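Local atomic coordinates of cytochrome P450 (Picrophilus torridus, PDB entry 2RFB), a protein that probably acts as a heme-dependent monooxygenase, as other cytochromes P450 do, with its heme iron held by a cysteine thiolate. Residues D134-F137 with N138-N141; G112-D115 with S116-P119; L329-K332 with M333-G336; K70-D73 with Y74-F77. All blocks are in the same frame, centred on the assembly; numbering follows the deposited sequence.

All four interactions are local, joining consecutive residues where a helix begins, two helices meet or a loop folds back. Interactions 1 and 2 are linked through two successive helices, 118-129 and 136-153, each placing side chains on the other's helix. Interaction 4 joins helices 68-71 and 75-86; interaction 3 lies in a loop on the opposite side of the chain's centre. Interaction 2 is partly buried and the others lie at the surface. V140, I113 with D117, and I71 are the buried side chains of interactions 1, 2 and 4; G336 is the buried residue of interaction 3. Backbone bonds run mainly i to i+4 in interaction 1, i to i+3 in interactions 2 and 4, and across the loop in interaction 3.

Interaction 1 (D134-F137 with N138-N141); sequences DENF and NYVN
F137 and N141 lie side by side one turn apart near the N-terminal end of helix 136-153, which by its order in the chain corresponds to the G helix of the P450 fold. The CB of N141 stands 4.2 Å from CZ of F137, over one face of the ring and displaced toward its rim. The ring gets there because F137 carries CG opposite its own N (chi1 168°), which swings the phenyl forward along the helix. The backbone beneath does the binding. N141 N donates to F137 O in a nearly straight bond of 2.8 Å, and V140 N reaches N136 O at 2.9 Å, both i to i+4 bonds of the alpha helix. V140 N also makes a weak, strongly bent bond to F137 O.

N136 fans out on another side of the turn. Its OD1 is 4.2 Å from CD2 of Y139, with the amide and the ring planes turned 65° against each other, and 4.0 Å from CG2 of V140. Both are plain van der Waals contacts, and a short polar side chain suits this exposed turn.

Farther out, V140 is the buried member: it rests on L123, W124 and Y127 of helix 118-129, where a compact beta-branched residue fits between two helices. N136 touches Y127 as well, and D134, ahead of the helix, forms a weak hydrogen bond to the hydroxyl of that tyrosine. V140 CB lies 3.4 Å from N136 O, the oxygen that accepts its own N-H.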
# COMPACT_ATOMS: atom_id res chain seq x y z
N ASP A 134 -1.57 19.55 12.00
CA ASP A 134 -2.25 20.67 12.69
C ASP A 134 -1.93 20.74 14.16
O ASP A 134 -1.23 19.89 14.71
CB ASP A 134 -3.78 20.49 12.62
CG ASP A 134 -4.42 21.18 11.43
OD1 ASP A 134 -3.71 21.66 10.52
OD2 ASP A 134 -5.67 21.23 11.40
N GLU A 135 -2.47 21.77 14.79
CA GLU A 135 -2.62 21.84 16.24
C GLU A 135 -3.58 20.75 16.72
O GLU A 135 -3.30 20.03 17.70
CB GLU A 135 -3.21 23.20 16.61
CG GLU A 135 -2.21 24.26 17.01
CD GLU A 135 -2.92 25.45 17.59
OE1 GLU A 135 -2.44 26.01 18.61
OE2 GLU A 135 -3.98 25.80 17.04
N ASN A 136 -4.71 20.65 16.02
CA ASN A 136 -5.75 19.66 16.28
C ASN A 136 -5.29 18.20 16.35
O ASN A 136 -6.06 17.33 16.72
CB ASN A 136 -6.86 19.80 15.23
CG ASN A 136 -8.15 20.37 15.80
OD1 ASN A 136 -9.22 19.75 15.71
ND2 ASN A 136 -8.06 21.57 16.39
N PHE A 137 -4.04 17.91 16.00
CA PHE A 137 -3.64 16.51 15.94
C PHE A 137 -3.84 15.85 17.31
O PHE A 137 -4.66 14.95 17.46
CB PHE A 137 -2.20 16.32 15.45
CG PHE A 137 -1.69 14.92 15.66
CD1 PHE A 137 -2.07 13.90 14.80
CD2 PHE A 137 -0.87 14.62 16.75
CE1 PHE A 137 -1.62 12.58 15.00
CE2 PHE A 137 -0.40 13.32 16.97
CZ PHE A 137 -0.79 12.29 16.09
N ASN A 138 -3.10 16.34 18.29
CA ASN A 138 -3.16 15.84 19.64
C ASN A 138 -4.60 15.62 20.10
O ASN A 138 -4.95 14.56 20.61
CB ASN A 138 -2.41 16.80 20.57
CG ASN A 138 -2.27 16.25 21.97
OD1 ASN A 138 -2.81 16.83 22.94
ND2 ASN A 138 -1.55 15.14 22.11
N TYR A 139 -5.45 16.62 19.88
CA TYR A 139 -6.85 16.54 20.25
C TYR A 139 -7.55 15.39 19.55
O TYR A 139 -8.24 14.61 20.17
CB TYR A 139 -7.57 17.86 19.96
CG TYR A 139 -9.05 17.82 20.31
CD1 TYR A 139 -9.46 17.77 21.64
CD2 TYR A 139 -10.01 17.82 19.32
CE1 TYR A 139 -10.81 17.73 21.97
CE2 TYR A 139 -11.35 17.78 19.64
CZ TYR A 139 -11.75 17.74 20.96
OH TYR A 139 -13.08 17.70 21.27
N VAL A 140 -7.36 15.27 18.25
CA VAL A 140 -8.10 14.31 17.46
C VAL A 140 -7.63 12.89 17.74
O VAL A 140 -8.44 11.98 17.89
CB VAL A 140 -8.03 14.71 15.98
CG1 VAL A 140 -8.16 13.52 15.07
CG2 VAL A 140 -9.10 15.77 15.71
N ASN A 141 -6.32 12.71 17.85
CA ASN A 141 -5.75 11.44 18.26
C ASN A 141 -6.27 11.02 19.64
O ASN A 141 -6.45 9.83 19.90
CB ASN A 141 -4.24 11.54 18.30
CG ASN A 141 -3.56 10.20 18.41
OD1 ASN A 141 -2.86 9.95 19.37
ND2 ASN A 141 -3.73 9.34 17.42

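Interaction 2 (G112-D115 with S116-P119); sequences GIPD and SDMP
M118 doubles back on the loop that precedes it, so that its methyl CE lies 3.2 Å from I113 O and 3.4 Å from P114 O. Turned about halfway between staggered and eclipsed at CB-CG (chi2 30°) and bent again at chi3, the unbranched, flexible thioether can hook round to reach them. The same methyl touches I113 CG2 at 3.7 Å, the apolar part of the contact.

Two backbone bonds coil the segment beneath it: D117 N donates to P114 O, and M118 N to D115 O, each 3.0 Å long. Both donors stand well above the carbonyl plane, as is usual for i to i+3 bonds. P114 suits the opening position, where its carbonyl is used and no N-H is needed for the coil. Its ring runs alongside D117, whose OD2 lies 4.1 Å from P114 CB while making a salt bridge to R147.

G112, at positive phi, is the C-prime residue of the Schellman motif that ends helix 101-111, where glycine is favoured. The stretch thus bridges helix 101-111 and helix 118-129: I113 and M118 both touch S108 of the former, while I113, P114 and D117 pack on L148 and I151 of helix 136-153.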
# COMPACT_ATOMS: atom_id res chain seq x y z
N GLY A 112 -14.19 -2.51 11.40
CA GLY A 112 -15.37 -2.52 12.27
C GLY A 112 -15.65 -1.16 12.92
O GLY A 112 -16.30 -1.10 13.94
N ILE A 113 -15.16 -0.06 12.36
CA ILE A 113 -15.43 1.24 12.96
C ILE A 113 -16.93 1.49 12.80
O ILE A 113 -17.45 1.42 11.69
CB ILE A 113 -14.62 2.39 12.29
CG1 ILE A 113 -13.11 2.18 12.41
CG2 ILE A 113 -15.08 3.77 12.82
CD1 ILE A 113 -12.56 2.27 13.85
N PRO A 114 -17.64 1.76 13.91
CA PRO A 114 -19.05 2.12 13.85
C PRO A 114 -19.39 3.30 12.95
O PRO A 114 -18.59 4.23 12.78
CB PRO A 114 -19.36 2.47 15.30
CG PRO A 114 -18.47 1.53 16.07
CD PRO A 114 -17.18 1.67 15.31
N ASP A 115 -20.58 3.23 12.37
CA ASP A 115 -21.18 4.34 11.61
C ASP A 115 -20.99 5.67 12.32
O ASP A 115 -20.43 6.61 11.75
CB ASP A 115 -22.68 4.07 11.40
CG ASP A 115 -22.97 3.19 10.16
OD1 ASP A 115 -22.02 2.57 9.60
OD2 ASP A 115 -24.17 3.14 9.76
N SER A 116 -21.46 5.76 13.56
CA SER A 116 -21.41 7.01 14.33
C SER A 116 -19.99 7.56 14.64
O SER A 116 -19.86 8.63 15.23
CB SER A 116 -22.22 6.86 15.63
OG SER A 116 -21.77 5.75 16.39
N ASP A 117 -18.95 6.83 14.25
CA ASP A 117 -17.58 7.22 14.56
C ASP A 117 -16.81 7.51 13.30
O ASP A 117 -15.64 7.87 13.34
CB ASP A 117 -16.88 6.13 15.38
CG ASP A 117 -17.27 6.19 16.83
OD1 ASP A 117 -17.65 7.31 17.29
OD2 ASP A 117 -17.20 5.12 17.51
N MET A 118 -17.52 7.37 12.20
CA MET A 118 -16.97 7.54 10.87
C MET A 118 -16.36 8.93 10.65
O MET A 118 -15.22 9.01 10.19
CB MET A 118 -18.03 7.18 9.83
CG MET A 118 -17.56 6.36 8.65
SD MET A 118 -16.17 5.25 9.00
CE MET A 118 -17.06 3.90 9.73
N PRO A 119 -17.09 10.02 10.97
CA PRO A 119 -16.43 11.33 10.76
C PRO A 119 -15.08 11.50 11.49
O PRO A 119 -14.11 11.99 10.90
CB PRO A 119 -17.48 12.36 11.26
CG PRO A 119 -18.79 11.63 11.25
CD PRO A 119 -18.48 10.17 11.48

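Interaction 3 (L329-K332 with M333-G336); sequences LDNK and MVLG
L329 leans across onto G336, where the two ends of this loop meet. Its CB lies 3.4 Å from G336 O and its CG 3.5 Å from the same oxygen. At the tip, CD1 reaches G336 C at 3.7 Å and then CG2 of V334 at 4.1 Å, the apolar touch between the arms. With CG set opposite its own carbonyl carbon (chi1 -74°), the leucine carries this branch over the glycine, whose fully extended backbone and lack of a side chain permit so close an approach. L329 and V334 both touch E191 of helix 175-206.

L329 N donates to G336 O, 2.7 Å away and almost straight. At the other end a type I turn from N331 to V334 reverses the chain, closed by a weak bond from V334 N to N331 O of 3.4 Å. K332 and M333 occupy the turn's corners and both lean on F234, the side chain of M333 about 8 Å from the heme.

In P450s a C-terminal hairpin turn commonly borders the substrate pocket, consistent with this loop's place. A short, straight bond with leucine packing suggests that the L329-G336 end is held more closely than the turn, whose bond is weak.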
# COMPACT_ATOMS: atom_id res chain seq x y z
N LEU A 329 3.19 14.13 -6.68
CA LEU A 329 3.75 14.22 -5.35
C LEU A 329 5.26 14.47 -5.44
O LEU A 329 5.92 14.04 -6.41
CB LEU A 329 3.47 12.92 -4.60
CG LEU A 329 2.03 12.72 -4.12
CD1 LEU A 329 1.81 11.24 -3.81
CD2 LEU A 329 1.64 13.67 -2.87
N ASP A 330 5.80 15.15 -4.43
CA ASP A 330 7.23 15.43 -4.36
C ASP A 330 8.12 14.31 -3.76
O ASP A 330 9.32 14.26 -4.06
CB ASP A 330 7.46 16.78 -3.66
CG ASP A 330 6.19 17.30 -2.92
OD1 ASP A 330 5.15 16.54 -2.79
OD2 ASP A 330 6.23 18.49 -2.49
N ASN A 331 7.55 13.41 -2.95
CA ASN A 331 8.35 12.44 -2.21
C ASN A 331 8.95 11.33 -3.13
O ASN A 331 8.21 10.67 -3.87
CB ASN A 331 7.49 11.88 -1.09
CG ASN A 331 8.21 10.80 -0.23
OD1 ASN A 331 7.60 10.22 0.68
ND2 ASN A 331 9.48 10.52 -0.52
N LYS A 332 10.26 11.10 -3.09
CA LYS A 332 10.85 10.13 -4.03
C LYS A 332 10.54 8.67 -3.70
O LYS A 332 10.62 7.79 -4.54
CB LYS A 332 12.33 10.38 -4.24
CG LYS A 332 13.21 10.09 -3.02
CD LYS A 332 14.62 10.80 -3.13
CE LYS A 332 15.76 9.90 -2.50
NZ LYS A 332 16.05 8.55 -3.22
N MET A 333 10.13 8.41 -2.48
CA MET A 333 9.83 7.07 -2.06
C MET A 333 8.50 6.52 -2.65
O MET A 333 8.30 5.32 -2.66
CB MET A 333 9.79 7.03 -0.55
CG MET A 333 9.50 5.64 -0.00
SD MET A 333 9.81 5.59 1.81
CE MET A 333 8.80 4.07 2.12
N VAL A 334 7.62 7.39 -3.13
CA VAL A 334 6.29 6.92 -3.60
C VAL A 334 6.03 7.57 -4.95
O VAL A 334 6.78 8.47 -5.35
CB VAL A 334 5.15 7.26 -2.61
CG1 VAL A 334 5.47 6.75 -1.20
CG2 VAL A 334 4.88 8.78 -2.60
N LEU A 335 4.99 7.15 -5.65
CA LEU A 335 4.71 7.75 -6.93
C LEU A 335 3.21 7.94 -7.12
O LEU A 335 2.42 6.97 -7.14
CB LEU A 335 5.32 6.89 -8.05
CG LEU A 335 4.98 7.27 -9.51
CD1 LEU A 335 5.46 8.69 -9.87
CD2 LEU A 335 5.52 6.25 -10.51
N GLY A 336 2.78 9.19 -7.28
CA GLY A 336 1.37 9.47 -7.36
C GLY A 336 1.14 10.95 -7.47
O GLY A 336 2.11 11.76 -7.48

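Interaction 4 (K70-D73 with Y74-F77); sequences KIND and YKDF
The junction of two consecutive helices, 68-71 and 75-86, sets Y74 against I71. The side chains meet at about a right angle, I71 CD1 4.2 Å from Y74 CD1. More intimate is the tyrosine's approach to the backbone: I71 O lies at the ring's edge, near its plane, 3.4 Å from CD1. The same oxygen accepts Y74 N at 2.7 Å from a donor tilted 35° out of the carbonyl plane, so one carbonyl meets both the amide and the rim of a single residue.

One residue on, K75 N donates to N72 O at 3.0 Å, from well above the carbonyl plane. D73 N to K70 O, Y74 N to I71 O and K75 N to N72 O thus form a run of i to i+3 bonds, the tighter coiling that carries the chain from one helix into the next. By chain order, helix 75-86 corresponds to the D helix of the P450 fold and helix 101-111 to the E helix; Y74 packs on K109 and I110 of the latter, and F77 on I106 and K109.

N72 and K75 run alongside each other on the outer surface, where polar residues are at home. The asparagine OD1 lies 3.8 Å from K75 CB, while the lysine's amino group reaches D76 in a long salt bridge. I71 is buried on the inner side, its side chain about 8 Å from the heme.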
# COMPACT_ATOMS: atom_id res chain seq x y z
N LYS A 70 -11.88 -14.05 1.69
CA LYS A 70 -12.66 -13.34 2.70
C LYS A 70 -12.95 -11.91 2.25
O LYS A 70 -14.09 -11.43 2.37
CB LYS A 70 -11.97 -13.38 4.07
CG LYS A 70 -11.69 -14.77 4.61
CD LYS A 70 -12.92 -15.54 5.09
CE LYS A 70 -12.52 -16.91 5.62
NZ LYS A 70 -13.61 -17.90 5.47
N ILE A 71 -11.92 -11.26 1.71
CA ILE A 71 -11.99 -9.92 1.09
C ILE A 71 -13.16 -9.74 0.13
O ILE A 71 -13.90 -8.76 0.22
CB ILE A 71 -10.64 -9.58 0.41
CG1 ILE A 71 -9.68 -9.01 1.44
CG2 ILE A 71 -10.81 -8.61 -0.70
CD1 ILE A 71 -10.35 -8.13 2.53
N ASN A 72 -13.34 -10.72 -0.75
CA ASN A 72 -14.46 -10.73 -1.69
C ASN A 72 -15.86 -10.52 -1.11
O ASN A 72 -16.73 -9.98 -1.80
CB ASN A 72 -14.47 -11.96 -2.58
CG ASN A 72 -15.48 -11.81 -3.71
OD1 ASN A 72 -15.34 -10.87 -4.50
ND2 ASN A 72 -16.54 -12.64 -3.72
N ASP A 73 -16.09 -10.91 0.15
CA ASP A 73 -17.35 -10.54 0.81
C ASP A 73 -17.56 -9.02 0.85
O ASP A 73 -18.68 -8.57 1.12
CB ASP A 73 -17.45 -11.12 2.23
CG ASP A 73 -17.17 -12.61 2.27
OD1 ASP A 73 -17.79 -13.37 1.48
OD2 ASP A 73 -16.32 -13.02 3.09
N TYR A 74 -16.50 -8.24 0.63
CA TYR A 74 -16.60 -6.78 0.61
C TYR A 74 -16.86 -6.18 -0.77
O TYR A 74 -16.94 -4.96 -0.90
CB TYR A 74 -15.36 -6.10 1.26
CG TYR A 74 -15.29 -6.38 2.73
CD1 TYR A 74 -14.41 -7.35 3.24
CD2 TYR A 74 -16.14 -5.72 3.62
CE1 TYR A 74 -14.37 -7.64 4.59
CE2 TYR A 74 -16.11 -5.99 4.97
CZ TYR A 74 -15.22 -6.95 5.45
OH TYR A 74 -15.22 -7.23 6.81
N LYS A 75 -17.00 -7.02 -1.79
CA LYS A 75 -17.21 -6.50 -3.14
C LYS A 75 -18.43 -5.53 -3.28
O LYS A 75 -18.30 -4.41 -3.80
CB LYS A 75 -17.27 -7.65 -4.16
CG LYS A 75 -17.52 -7.23 -5.62
CD LYS A 75 -18.07 -8.41 -6.43
CE LYS A 75 -19.38 -8.03 -7.14
NZ LYS A 75 -20.27 -9.21 -7.37
N ASP A 76 -19.60 -5.93 -2.81
CA ASP A 76 -20.76 -5.05 -3.00
C ASP A 76 -20.60 -3.71 -2.23
O ASP A 76 -20.93 -2.62 -2.75
CB ASP A 76 -22.09 -5.76 -2.68
CG ASP A 76 -22.41 -6.89 -3.68
OD1 ASP A 76 -21.50 -7.52 -4.24
OD2 ASP A 76 -23.59 -7.18 -3.91
N PHE A 77 -20.07 -3.80 -1.02
CA PHE A 77 -19.77 -2.60 -0.27
C PHE A 77 -18.79 -1.66 -1.01
O PHE A 77 -18.99 -0.43 -1.00
CB PHE A 77 -19.27 -2.92 1.14
CG PHE A 77 -18.89 -1.69 1.92
CD1 PHE A 77 -19.87 -0.85 2.46
CD2 PHE A 77 -17.58 -1.34 2.09
CE1 PHE A 77 -19.53 0.32 3.18
CE2 PHE A 77 -17.24 -0.16 2.80
CZ PHE A 77 -18.22 0.65 3.35